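Local coordinates for protein mercuric reductase (Metallosphaera sedula, PDB 4YWO) that probably reduces mercuric ion to elemental mercury with electrons from NADPH, working as a homodimeric FAD-dependent flavoprotein, at residues 175-180 / 260-265; 366-371 / 392-397; 411-416 / 438-443. All coordinates share one frame; numbering follows the deposited sequence. Where two conformers were deposited one is given.

Interaction 1 of 3, residues 175-180 / 260-265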
loop_
_atom_site.group_PDB
_atom_site.type_symbol
_atom_site.label_atom_id
_atom_site.label_comp_id
_atom_site.label_asym_id
_atom_site.label_seq_id
_atom_site.Cartn_x
_atom_site.Cartn_y
_atom_site.Cartn_z
ATOM N N ASP A 175 -30.578 -17.482 -0.672
ATOM C CA ASP A 175 -29.646 -18.585 -0.945
ATOM C C ASP A 175 -28.902 -18.577 -2.252
ATOM O O ASP A 175 -27.923 -19.311 -2.403
ATOM C CB ASP A 175 -30.349 -19.949 -0.911
ATOM C CG ASP A 175 -31.046 -20.204 0.434
ATOM O OD1 ASP A 175 -30.577 -19.710 1.503
ATOM O OD2 ASP A 175 -32.073 -20.907 0.412
ATOM N N SER A 176 -29.409 -17.851 -3.254
ATOM C CA SER A 176 -28.880 -17.857 -4.597
ATOM C C SER A 176 -29.115 -16.491 -5.181
ATOM O O SER A 176 -30.090 -15.832 -4.893
ATOM C CB SER A 176 -29.409 -18.999 -5.460
ATOM O OG SER A 176 -30.843 -18.874 -5.468
ATOM N N LEU A 177 -28.199 -16.050 -6.061
ATOM C CA LEU A 177 -28.155 -14.755 -6.677
ATOM C C LEU A 177 -27.666 -14.842 -8.105
ATOM O O LEU A 177 -26.636 -15.446 -8.370
ATOM C CB LEU A 177 -27.275 -13.765 -5.870
ATOM C CG LEU A 177 -27.201 -12.362 -6.382
ATOM C CD1 LEU A 177 -28.521 -11.619 -6.197
ATOM C CD2 LEU A 177 -26.119 -11.577 -5.649
ATOM N N ALA A 178 -28.435 -14.299 -9.041
ATOM C CA ALA A 178 -27.978 -14.115 -10.407
ATOM C C ALA A 178 -27.602 -12.671 -10.623
ATOM O O ALA A 178 -28.394 -11.759 -10.479
ATOM C CB ALA A 178 -29.005 -14.586 -11.434
ATOM N N VAL A 179 -26.310 -12.460 -10.968
ATOM C CA VAL A 179 -25.745 -11.098 -11.214
ATOM C C VAL A 179 -25.665 -10.834 -12.696
ATOM O O VAL A 179 -25.032 -11.614 -13.404
ATOM C CB VAL A 179 -24.312 -10.958 -10.562
ATOM C CG1 VAL A 179 -23.748 -9.603 -10.904
ATOM C CG2 VAL A 179 -24.389 -11.256 -9.108
ATOM N N ILE A 180 -26.360 -9.827 -13.172
ATOM C CA ILE A 180 -26.342 -9.473 -14.571
ATOM C C ILE A 180 -25.328 -8.384 -14.773
ATOM O O ILE A 180 -25.553 -7.244 -14.359
ATOM C CB ILE A 180 -27.731 -9.063 -15.106
ATOM C CG1 ILE A 180 -28.702 -10.218 -14.918
ATOM C CG2 ILE A 180 -27.663 -8.773 -16.591
ATOM C CD1 ILE A 180 -30.131 -9.864 -15.412
ATOM N N GLU A 260 -32.835 -14.218 -6.249
ATOM C CA GLU A 260 -32.867 -12.860 -6.513
ATOM C C GLU A 260 -31.946 -12.596 -7.726
ATOM O O GLU A 260 -31.097 -13.418 -8.045
ATOM C CB GLU A 260 -32.373 -12.124 -5.267
ATOM C CG GLU A 260 -32.612 -10.618 -5.255
ATOM C CD GLU A 260 -34.038 -10.276 -5.688
ATOM O OE1 GLU A 260 -34.935 -10.285 -4.809
ATOM O OE2 GLU A 260 -34.264 -10.012 -6.898
ATOM N N ILE A 261 -32.191 -11.467 -8.362
ATOM C CA ILE A 261 -31.445 -10.924 -9.475
ATOM C C ILE A 261 -30.831 -9.575 -9.056
ATOM O O ILE A 261 -31.490 -8.732 -8.470
ATOM C CB ILE A 261 -32.306 -10.743 -10.719
ATOM C CG1 ILE A 261 -32.753 -12.112 -11.247
ATOM C CG2 ILE A 261 -31.547 -10.052 -11.805
ATOM C CD1 ILE A 261 -33.970 -11.852 -12.198
ATOM N N LEU A 262 -29.524 -9.414 -9.334
ATOM C CA LEU A 262 -28.817 -8.157 -9.033
ATOM C C LEU A 262 -28.359 -7.581 -10.373
ATOM O O LEU A 262 -27.625 -8.255 -11.136
ATOM C CB LEU A 262 -27.569 -8.340 -8.090
ATOM C CG LEU A 262 -26.707 -7.085 -8.030
ATOM C CD1 LEU A 262 -27.375 -5.915 -7.357
ATOM C CD2 LEU A 262 -25.472 -7.584 -7.296
ATOM N N LEU A 263 -28.830 -6.404 -10.718
ATOM C CA LEU A 263 -28.341 -5.652 -11.877
ATOM C C LEU A 263 -26.997 -4.962 -11.538
ATOM O O LEU A 263 -26.936 -4.206 -10.559
ATOM C CB LEU A 263 -29.283 -4.579 -12.290
ATOM C CG LEU A 263 -30.616 -5.093 -12.731
ATOM C CD1 LEU A 263 -31.465 -3.862 -13.151
ATOM C CD2 LEU A 263 -30.501 -6.146 -13.807
ATOM N N ALA A 264 -25.983 -5.267 -12.333
ATOM C CA ALA A 264 -24.656 -4.651 -12.254
ATOM C C ALA A 264 -24.162 -4.357 -13.659
ATOM O O ALA A 264 -23.070 -4.706 -14.058
ATOM C CB ALA A 264 -23.748 -5.582 -11.515
ATOM N N THR A 265 -25.062 -3.742 -14.449
ATOM C CA THR A 265 -24.882 -3.525 -15.916
ATOM C C THR A 265 -24.555 -2.063 -16.171
ATOM O O THR A 265 -24.634 -1.632 -17.298
ATOM C CB THR A 265 -26.195 -3.829 -16.694
ATOM O OG1 THR A 265 -27.319 -3.183 -16.051
ATOM C CG2 THR A 265 -26.461 -5.247 -16.654
#
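Ala178 and Val179 run alongside Ile261 and Leu262 as neighbouring parallel strands, joined by a ladder of backbone bonds. Ala178 N donates to Glu260 O (3.0 Å), and Leu262 N returns a bond to Ala178 O (2.8 Å). Ile180 N then reaches Leu262 O at 2.9 Å, and Ala264 N donates to Ile180 O just past the strand end.

Around this ladder the side chains part to two faces. Leu177 brings CD1 within 3.9 Å of Leu262 CB, its CG being turned away from the backbone N (chi1 -177°); Val179 and Leu262 extend the same face, where helix 184-194 packs through Ala186, Phe189 and Tyr193. On the other face Ile180 CD1 meets both Ile261 CG2, 3.9 Å away, and Leu263 CD2, 4.1 Å away; the side chain runs side by side with the leucine and crosses the isoleucine at a slant, while its CG2 lies beside Thr265 CG2. Branched aliphatic residues suit both faces, since they fill the interior without polar ends to satisfy.

Glu260, the acidic exception, folds back at chi2 (46°) so that OE2 accepts from Ile261 N at 2.9 Å. Lys247 pairs with the same oxygen and Arg172 with OE1, which would probably stabilise the charge in this buried place. Strand 176-180 lies between strands 199-203 and 260-263 in a parallel sheet of order 3-2-1-4, the Rossmann-like arrangement consistent with the NADPH-binding domain of this reductase family.

Interaction 2 of 3, residues 366-371 / 392-397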
loop_
_atom_site.group_PDB
_atom_site.type_symbol
_atom_site.label_atom_id
_atom_site.label_comp_id
_atom_site.label_asym_id
_atom_site.label_seq_id
_atom_site.Cartn_x
_atom_site.Cartn_y
_atom_site.Cartn_z
ATOM N N GLY A 366 4.739 6.679 -30.879
ATOM C CA GLY A 366 5.724 6.686 -29.828
ATOM C C GLY A 366 6.308 5.302 -29.658
ATOM O O GLY A 366 5.813 4.354 -30.202
ATOM N N GLU A 367 7.419 5.218 -28.975
ATOM C CA GLU A 367 8.100 3.958 -28.755
ATOM C C GLU A 367 7.490 3.328 -27.465
ATOM O O GLU A 367 7.686 3.898 -26.389
ATOM C CB GLU A 367 9.595 4.191 -28.528
ATOM C CG GLU A 367 10.378 4.670 -29.767
ATOM C CD GLU A 367 11.876 4.383 -29.677
ATOM O OE1 GLU A 367 12.611 4.680 -30.653
ATOM O OE2 GLU A 367 12.331 3.830 -28.640
ATOM N N VAL A 368 6.811 2.190 -27.606
ATOM C CA VAL A 368 6.111 1.579 -26.424
ATOM C C VAL A 368 6.850 0.350 -25.969
ATOM O O VAL A 368 7.229 -0.459 -26.795
ATOM C CB VAL A 368 4.657 1.335 -26.738
ATOM C CG1 VAL A 368 3.925 0.542 -25.622
ATOM C CG2 VAL A 368 3.930 2.613 -26.977
ATOM N N GLU A 369 7.108 0.200 -24.645
ATOM C CA GLU A 369 7.540 -1.047 -24.077
ATOM C C GLU A 369 6.564 -1.471 -22.956
ATOM O O GLU A 369 5.930 -0.612 -22.327
ATOM C CB GLU A 369 8.940 -0.980 -23.551
ATOM C CG GLU A 369 10.023 -0.579 -24.566
ATOM C CD GLU A 369 11.428 -0.678 -23.982
ATOM O OE1 GLU A 369 12.059 0.396 -23.750
ATOM O OE2 GLU A 369 11.906 -1.812 -23.705
ATOM N N ALA A 370 6.503 -2.730 -22.707
ATOM C CA ALA A 370 5.675 -3.232 -21.605
ATOM C C ALA A 370 6.310 -4.448 -20.988
ATOM O O ALA A 370 6.956 -5.268 -21.710
ATOM C CB ALA A 370 4.294 -3.546 -22.080
ATOM N N ARG A 371 6.115 -4.689 -19.682
ATOM C CA ARG A 371 6.597 -5.880 -19.036
ATOM C C ARG A 371 5.533 -6.311 -18.046
ATOM O O ARG A 371 4.811 -5.471 -17.430
ATOM C CB ARG A 371 7.923 -5.710 -18.316
ATOM C CG ARG A 371 9.133 -5.292 -19.117
ATOM C CD ARG A 371 9.573 -6.485 -19.990
ATOM N NE ARG A 371 10.765 -6.127 -20.800
ATOM C CZ ARG A 371 10.759 -5.459 -21.924
ATOM N NH1 ARG A 371 9.688 -5.117 -22.554
ATOM N NH2 ARG A 371 11.921 -5.194 -22.539
ATOM N N LYS A 392 1.821 -5.210 -14.289
ATOM C CA LYS A 392 2.164 -4.868 -15.693
ATOM C C LYS A 392 2.459 -3.388 -15.766
ATOM O O LYS A 392 1.712 -2.557 -15.226
ATOM C CB LYS A 392 1.008 -5.165 -16.595
ATOM C CG LYS A 392 1.260 -4.975 -18.077
ATOM C CD LYS A 392 0.061 -5.588 -18.849
ATOM C CE LYS A 392 0.362 -5.658 -20.297
ATOM N NZ LYS A 392 -0.784 -6.298 -21.038
ATOM N N MET A 393 3.537 -3.048 -16.429
ATOM C CA MET A 393 4.006 -1.664 -16.572
ATOM C C MET A 393 4.169 -1.325 -18.030
ATOM O O MET A 393 4.674 -2.187 -18.787
ATOM C CB MET A 393 5.280 -1.437 -15.763
ATOM C CG MET A 393 5.875 0.006 -15.766
ATOM S SD MET A 393 7.272 0.190 -14.689
ATOM C CE MET A 393 6.425 0.325 -13.126
ATOM N N VAL A 394 3.688 -0.174 -18.432
ATOM C CA VAL A 394 3.729 0.265 -19.811
ATOM C C VAL A 394 4.457 1.584 -19.921
ATOM O O VAL A 394 4.199 2.498 -19.129
ATOM C CB VAL A 394 2.325 0.455 -20.367
ATOM C CG1 VAL A 394 2.337 0.886 -21.822
ATOM C CG2 VAL A 394 1.389 -0.735 -20.152
ATOM N N THR A 395 5.445 1.684 -20.843
ATOM C CA THR A 395 6.193 2.969 -20.967
ATOM C C THR A 395 6.000 3.477 -22.384
ATOM O O THR A 395 5.777 2.706 -23.299
ATOM C CB THR A 395 7.708 2.887 -20.689
ATOM O OG1 THR A 395 8.315 1.985 -21.684
ATOM C CG2 THR A 395 7.993 2.340 -19.273
ATOM N N MET A 396 6.042 4.812 -22.564
ATOM C CA MET A 396 5.903 5.424 -23.911
ATOM C C MET A 396 7.037 6.453 -23.918
ATOM O O MET A 396 7.122 7.314 -23.045
ATOM C CB MET A 396 4.520 6.033 -24.035
ATOM C CG MET A 396 4.433 7.246 -24.983
ATOM S SD MET A 396 4.425 6.429 -26.557
ATOM C CE MET A 396 2.607 6.301 -26.547
ATOM N N ASN A 397 7.957 6.295 -24.875
ATOM C CA ASN A 397 9.148 7.135 -24.952
ATOM C C ASN A 397 9.962 7.192 -23.681
ATOM O O ASN A 397 10.514 8.229 -23.294
ATOM C CB ASN A 397 8.736 8.505 -25.505
ATOM C CG ASN A 397 8.409 8.376 -26.946
ATOM O OD1 ASN A 397 9.034 7.538 -27.584
ATOM N ND2 ASN A 397 7.341 9.035 -27.438
HETATM O O HOH W 1 9.121 3.311 -23.888
#
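Met396 and Val368 face each other as a non-hydrogen-bonded pair of antiparallel strands. From its CB, on the side of the sheet with Val368, Ala370 and Val394, the methionine runs to a CG anti to the backbone N (chi1 151°) and then bends at both later torsions. The bends carry SD over Gly366, 3.5 Å from its CA, and turn CE back to 3.9 Å from Val368 CG2. Glycine suits that spot: its bare CA admits the sulfur, and its phi of 143° is one that residues with a CB seldom adopt. Beyond, the side chains of Val368 and Val394 cross at a slant, CG1 to CG1 at 4.1 Å, and helix 358-362 packs on these valines.

The opposite face is mixed: Glu369, Arg371 and Thr395 bring polar ends, Met393 an apolar one that touches Val447 of helix 442-449. Thr395 N reaches Glu369 O at 2.8 Å, and a water joins Thr395 OG1 to Glu367 O, to which it donates. Glu369 OE2 forms salt bridges with Arg371 NH2 (3.6 Å) and Arg452, while Arg371 NH1 bonds to Ala370 O at 2.9 Å. The chemistry implies a two-sided sheet edge: backbone bonds join the strands, the apolar side seats a helix, and charges and apolar contacts tie the other side to the chain's C-terminal part.

Interaction 3 of 3, residues 411-416 / 438-443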
loop_
_atom_site.group_PDB
_atom_site.type_symbol
_atom_site.label_atom_id
_atom_site.label_comp_id
_atom_site.label_asym_id
_atom_site.label_seq_id
_atom_site.Cartn_x
_atom_site.Cartn_y
_atom_site.Cartn_z
ATOM N N ALA A 411 -4.343 -2.043 -4.100
ATOM C CA ALA A 411 -4.913 -0.725 -4.019
ATOM C C ALA A 411 -4.029 0.301 -3.295
ATOM O O ALA A 411 -4.066 1.488 -3.663
ATOM C CB ALA A 411 -6.220 -0.774 -3.279
ATOM N N GLU A 412 -3.165 -0.168 -2.398
ATOM C CA GLU A 412 -2.337 0.690 -1.535
ATOM C C GLU A 412 -1.104 1.168 -2.267
ATOM O O GLU A 412 -0.474 2.106 -1.782
ATOM C CB GLU A 412 -1.988 0.019 -0.208
ATOM C CG GLU A 412 -3.185 -0.292 0.667
ATOM C CD GLU A 412 -3.985 0.954 1.153
ATOM O OE1 GLU A 412 -3.408 2.059 0.953
ATOM O OE2 GLU A 412 -5.192 0.854 1.577
ATOM N N MET A 413 -0.679 0.467 -3.312
ATOM C CA MET A 413 0.491 0.852 -4.109
ATOM C C MET A 413 0.137 1.611 -5.386
ATOM O O MET A 413 1.016 2.190 -6.017
ATOM C CB MET A 413 1.344 -0.345 -4.525
ATOM C CG MET A 413 0.812 -1.130 -5.688
ATOM S SD MET A 413 1.864 -2.612 -5.893
ATOM C CE MET A 413 1.357 -3.211 -7.503
ATOM N N ILE A 414 -1.128 1.686 -5.771
ATOM C CA ILE A 414 -1.488 2.266 -7.067
ATOM C C ILE A 414 -1.315 3.758 -7.001
ATOM O O ILE A 414 -1.063 4.391 -8.034
ATOM C CB ILE A 414 -2.882 1.820 -7.541
ATOM C CG1 ILE A 414 -3.002 1.850 -9.088
ATOM C CG2 ILE A 414 -4.011 2.609 -6.870
ATOM C CD1 ILE A 414 -2.138 0.863 -9.784
ATOM N N GLY A 415 -1.305 4.382 -5.792
ATOM C CA GLY A 415 -1.042 5.782 -5.742
ATOM C C GLY A 415 0.443 6.097 -6.016
ATOM O O GLY A 415 0.720 7.168 -6.592
ATOM N N GLU A 416 1.344 5.210 -5.636
ATOM C CA GLU A 416 2.734 5.377 -6.085
ATOM C C GLU A 416 2.831 5.387 -7.581
ATOM O O GLU A 416 3.560 6.246 -8.168
ATOM C CB GLU A 416 3.636 4.334 -5.467
ATOM C CG GLU A 416 5.076 4.424 -5.859
ATOM C CD GLU A 416 6.050 3.392 -5.300
ATOM O OE1 GLU A 416 5.734 2.674 -4.301
ATOM O OE2 GLU A 416 7.140 3.197 -5.952
ATOM N N PRO A 438 10.152 -6.740 3.027
ATOM C CA PRO A 438 9.417 -7.285 1.861
ATOM C C PRO A 438 8.030 -6.630 1.908
ATOM O O PRO A 438 7.279 -6.761 2.933
ATOM C CB PRO A 438 9.362 -8.764 2.171
ATOM C CG PRO A 438 9.386 -8.829 3.682
ATOM C CD PRO A 438 9.966 -7.551 4.220
ATOM N N THR A 439 7.657 -5.981 0.824
ATOM C CA THR A 439 6.324 -5.385 0.618
ATOM C C THR A 439 5.789 -5.808 -0.698
ATOM O O THR A 439 6.546 -6.129 -1.623
ATOM C CB THR A 439 6.326 -3.840 0.726
ATOM O OG1 THR A 439 7.236 -3.224 -0.236
ATOM C CG2 THR A 439 6.688 -3.413 2.161
ATOM N N ILE A 440 4.478 -5.724 -0.846
ATOM C CA ILE A 440 3.883 -5.894 -2.222
ATOM C C ILE A 440 4.298 -4.753 -3.145
ATOM O O ILE A 440 4.560 -4.987 -4.311
ATOM C CB ILE A 440 2.373 -6.082 -2.112
ATOM C CG1 ILE A 440 1.985 -7.342 -1.242
ATOM C CG2 ILE A 440 1.750 -6.190 -3.544
ATOM C CD1 ILE A 440 2.396 -8.636 -1.856
ATOM N N ALA A 441 4.411 -3.563 -2.609
ATOM C CA ALA A 441 4.761 -2.372 -3.392
ATOM C C ALA A 441 6.098 -2.452 -4.088
ATOM O O ALA A 441 6.320 -1.804 -5.133
ATOM C CB ALA A 441 4.644 -1.164 -2.559
ATOM N N GLU A 442 7.039 -3.188 -3.517
ATOM C CA GLU A 442 8.298 -3.249 -4.258
ATOM C C GLU A 442 8.172 -3.986 -5.571
ATOM O O GLU A 442 9.081 -3.808 -6.440
ATOM C CB GLU A 442 9.474 -3.917 -3.559
ATOM C CG GLU A 442 9.457 -4.093 -2.149
ATOM C CD GLU A 442 10.423 -5.179 -1.717
ATOM O OE1 GLU A 442 11.662 -5.005 -1.810
ATOM O OE2 GLU A 442 9.982 -6.206 -1.202
ATOM N N SER A 443 7.014 -4.617 -5.844
ATOM C CA SER A 443 6.704 -5.127 -7.199
ATOM C C SER A 443 6.751 -4.032 -8.268
ATOM O O SER A 443 7.096 -4.326 -9.417
ATOM C CB SER A 443 5.365 -5.828 -7.254
ATOM O OG SER A 443 4.333 -4.889 -7.011
#
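Ile440 O, which Met413 SD approaches to 3.9 Å, accepts two bonds from Ser443: one from its backbone N at 2.9 Å and a shorter one from OG at 2.7 Å. This doubly held carbonyl lies in the first turn leading into helix 442-449, whose start carries a capping box. There Thr439 OG1 accepts from Glu442 N at 3.3 Å, while Glu442 OE2, in one of two modelled conformers, accepts from Thr439 N. Threonine and serine suit these places because a short hydroxyl can bond to nearby backbone.

Across the contact, Met413 does most of the touching, and without any hydrogen bond. Its CG sits between the backbone N and the carbonyl carbon (chi1 79°), and the chain is extended from there, laying the sulfur along the turn, 3.8 Å from Ala441 CA. CE ends 3.5 Å from Ser443 OG, with Val391 of strand 390-396 touching both residues. A long, flexible thioether fits such a surface, and a small alanine lets the two backbones come close.

The site belongs to the dimer interface: Glu412 of each subunit accepts from Ile440 N and Ala441 N of the other, its carboxylate lying where a helix start would favour negative charge. Pro438, after a cis peptide bond, touches FAD. Glu416 bonds to His435 through OE2, and at the foot of the packing Met413 CB meets Ala441 CB at 3.9 Å.

How the interactions relate
Along the chain the three contacts follow one another without overlap. Interaction 1 lies in the parallel sheet of the nucleotide-binding region, its centre 38 Å from that of interaction 2 and 33 Å from that of interaction 3. The latter two share the dimerisation region, with centres 19 Å apart and nearest atoms about 6 Å apart. Strand 390-396 connects them, supplying a strand to interaction 2 and Val391 to the packing of interaction 3; helix 442-449 likewise begins in interaction 3 and sets Val447 against Arg371 and Met393. Thus interaction 1 builds the probable NADPH-binding domain, interaction 2 pairs the antiparallel sheet's edge strand with its neighbour, and interaction 3 packs two helix starts at the subunit interface.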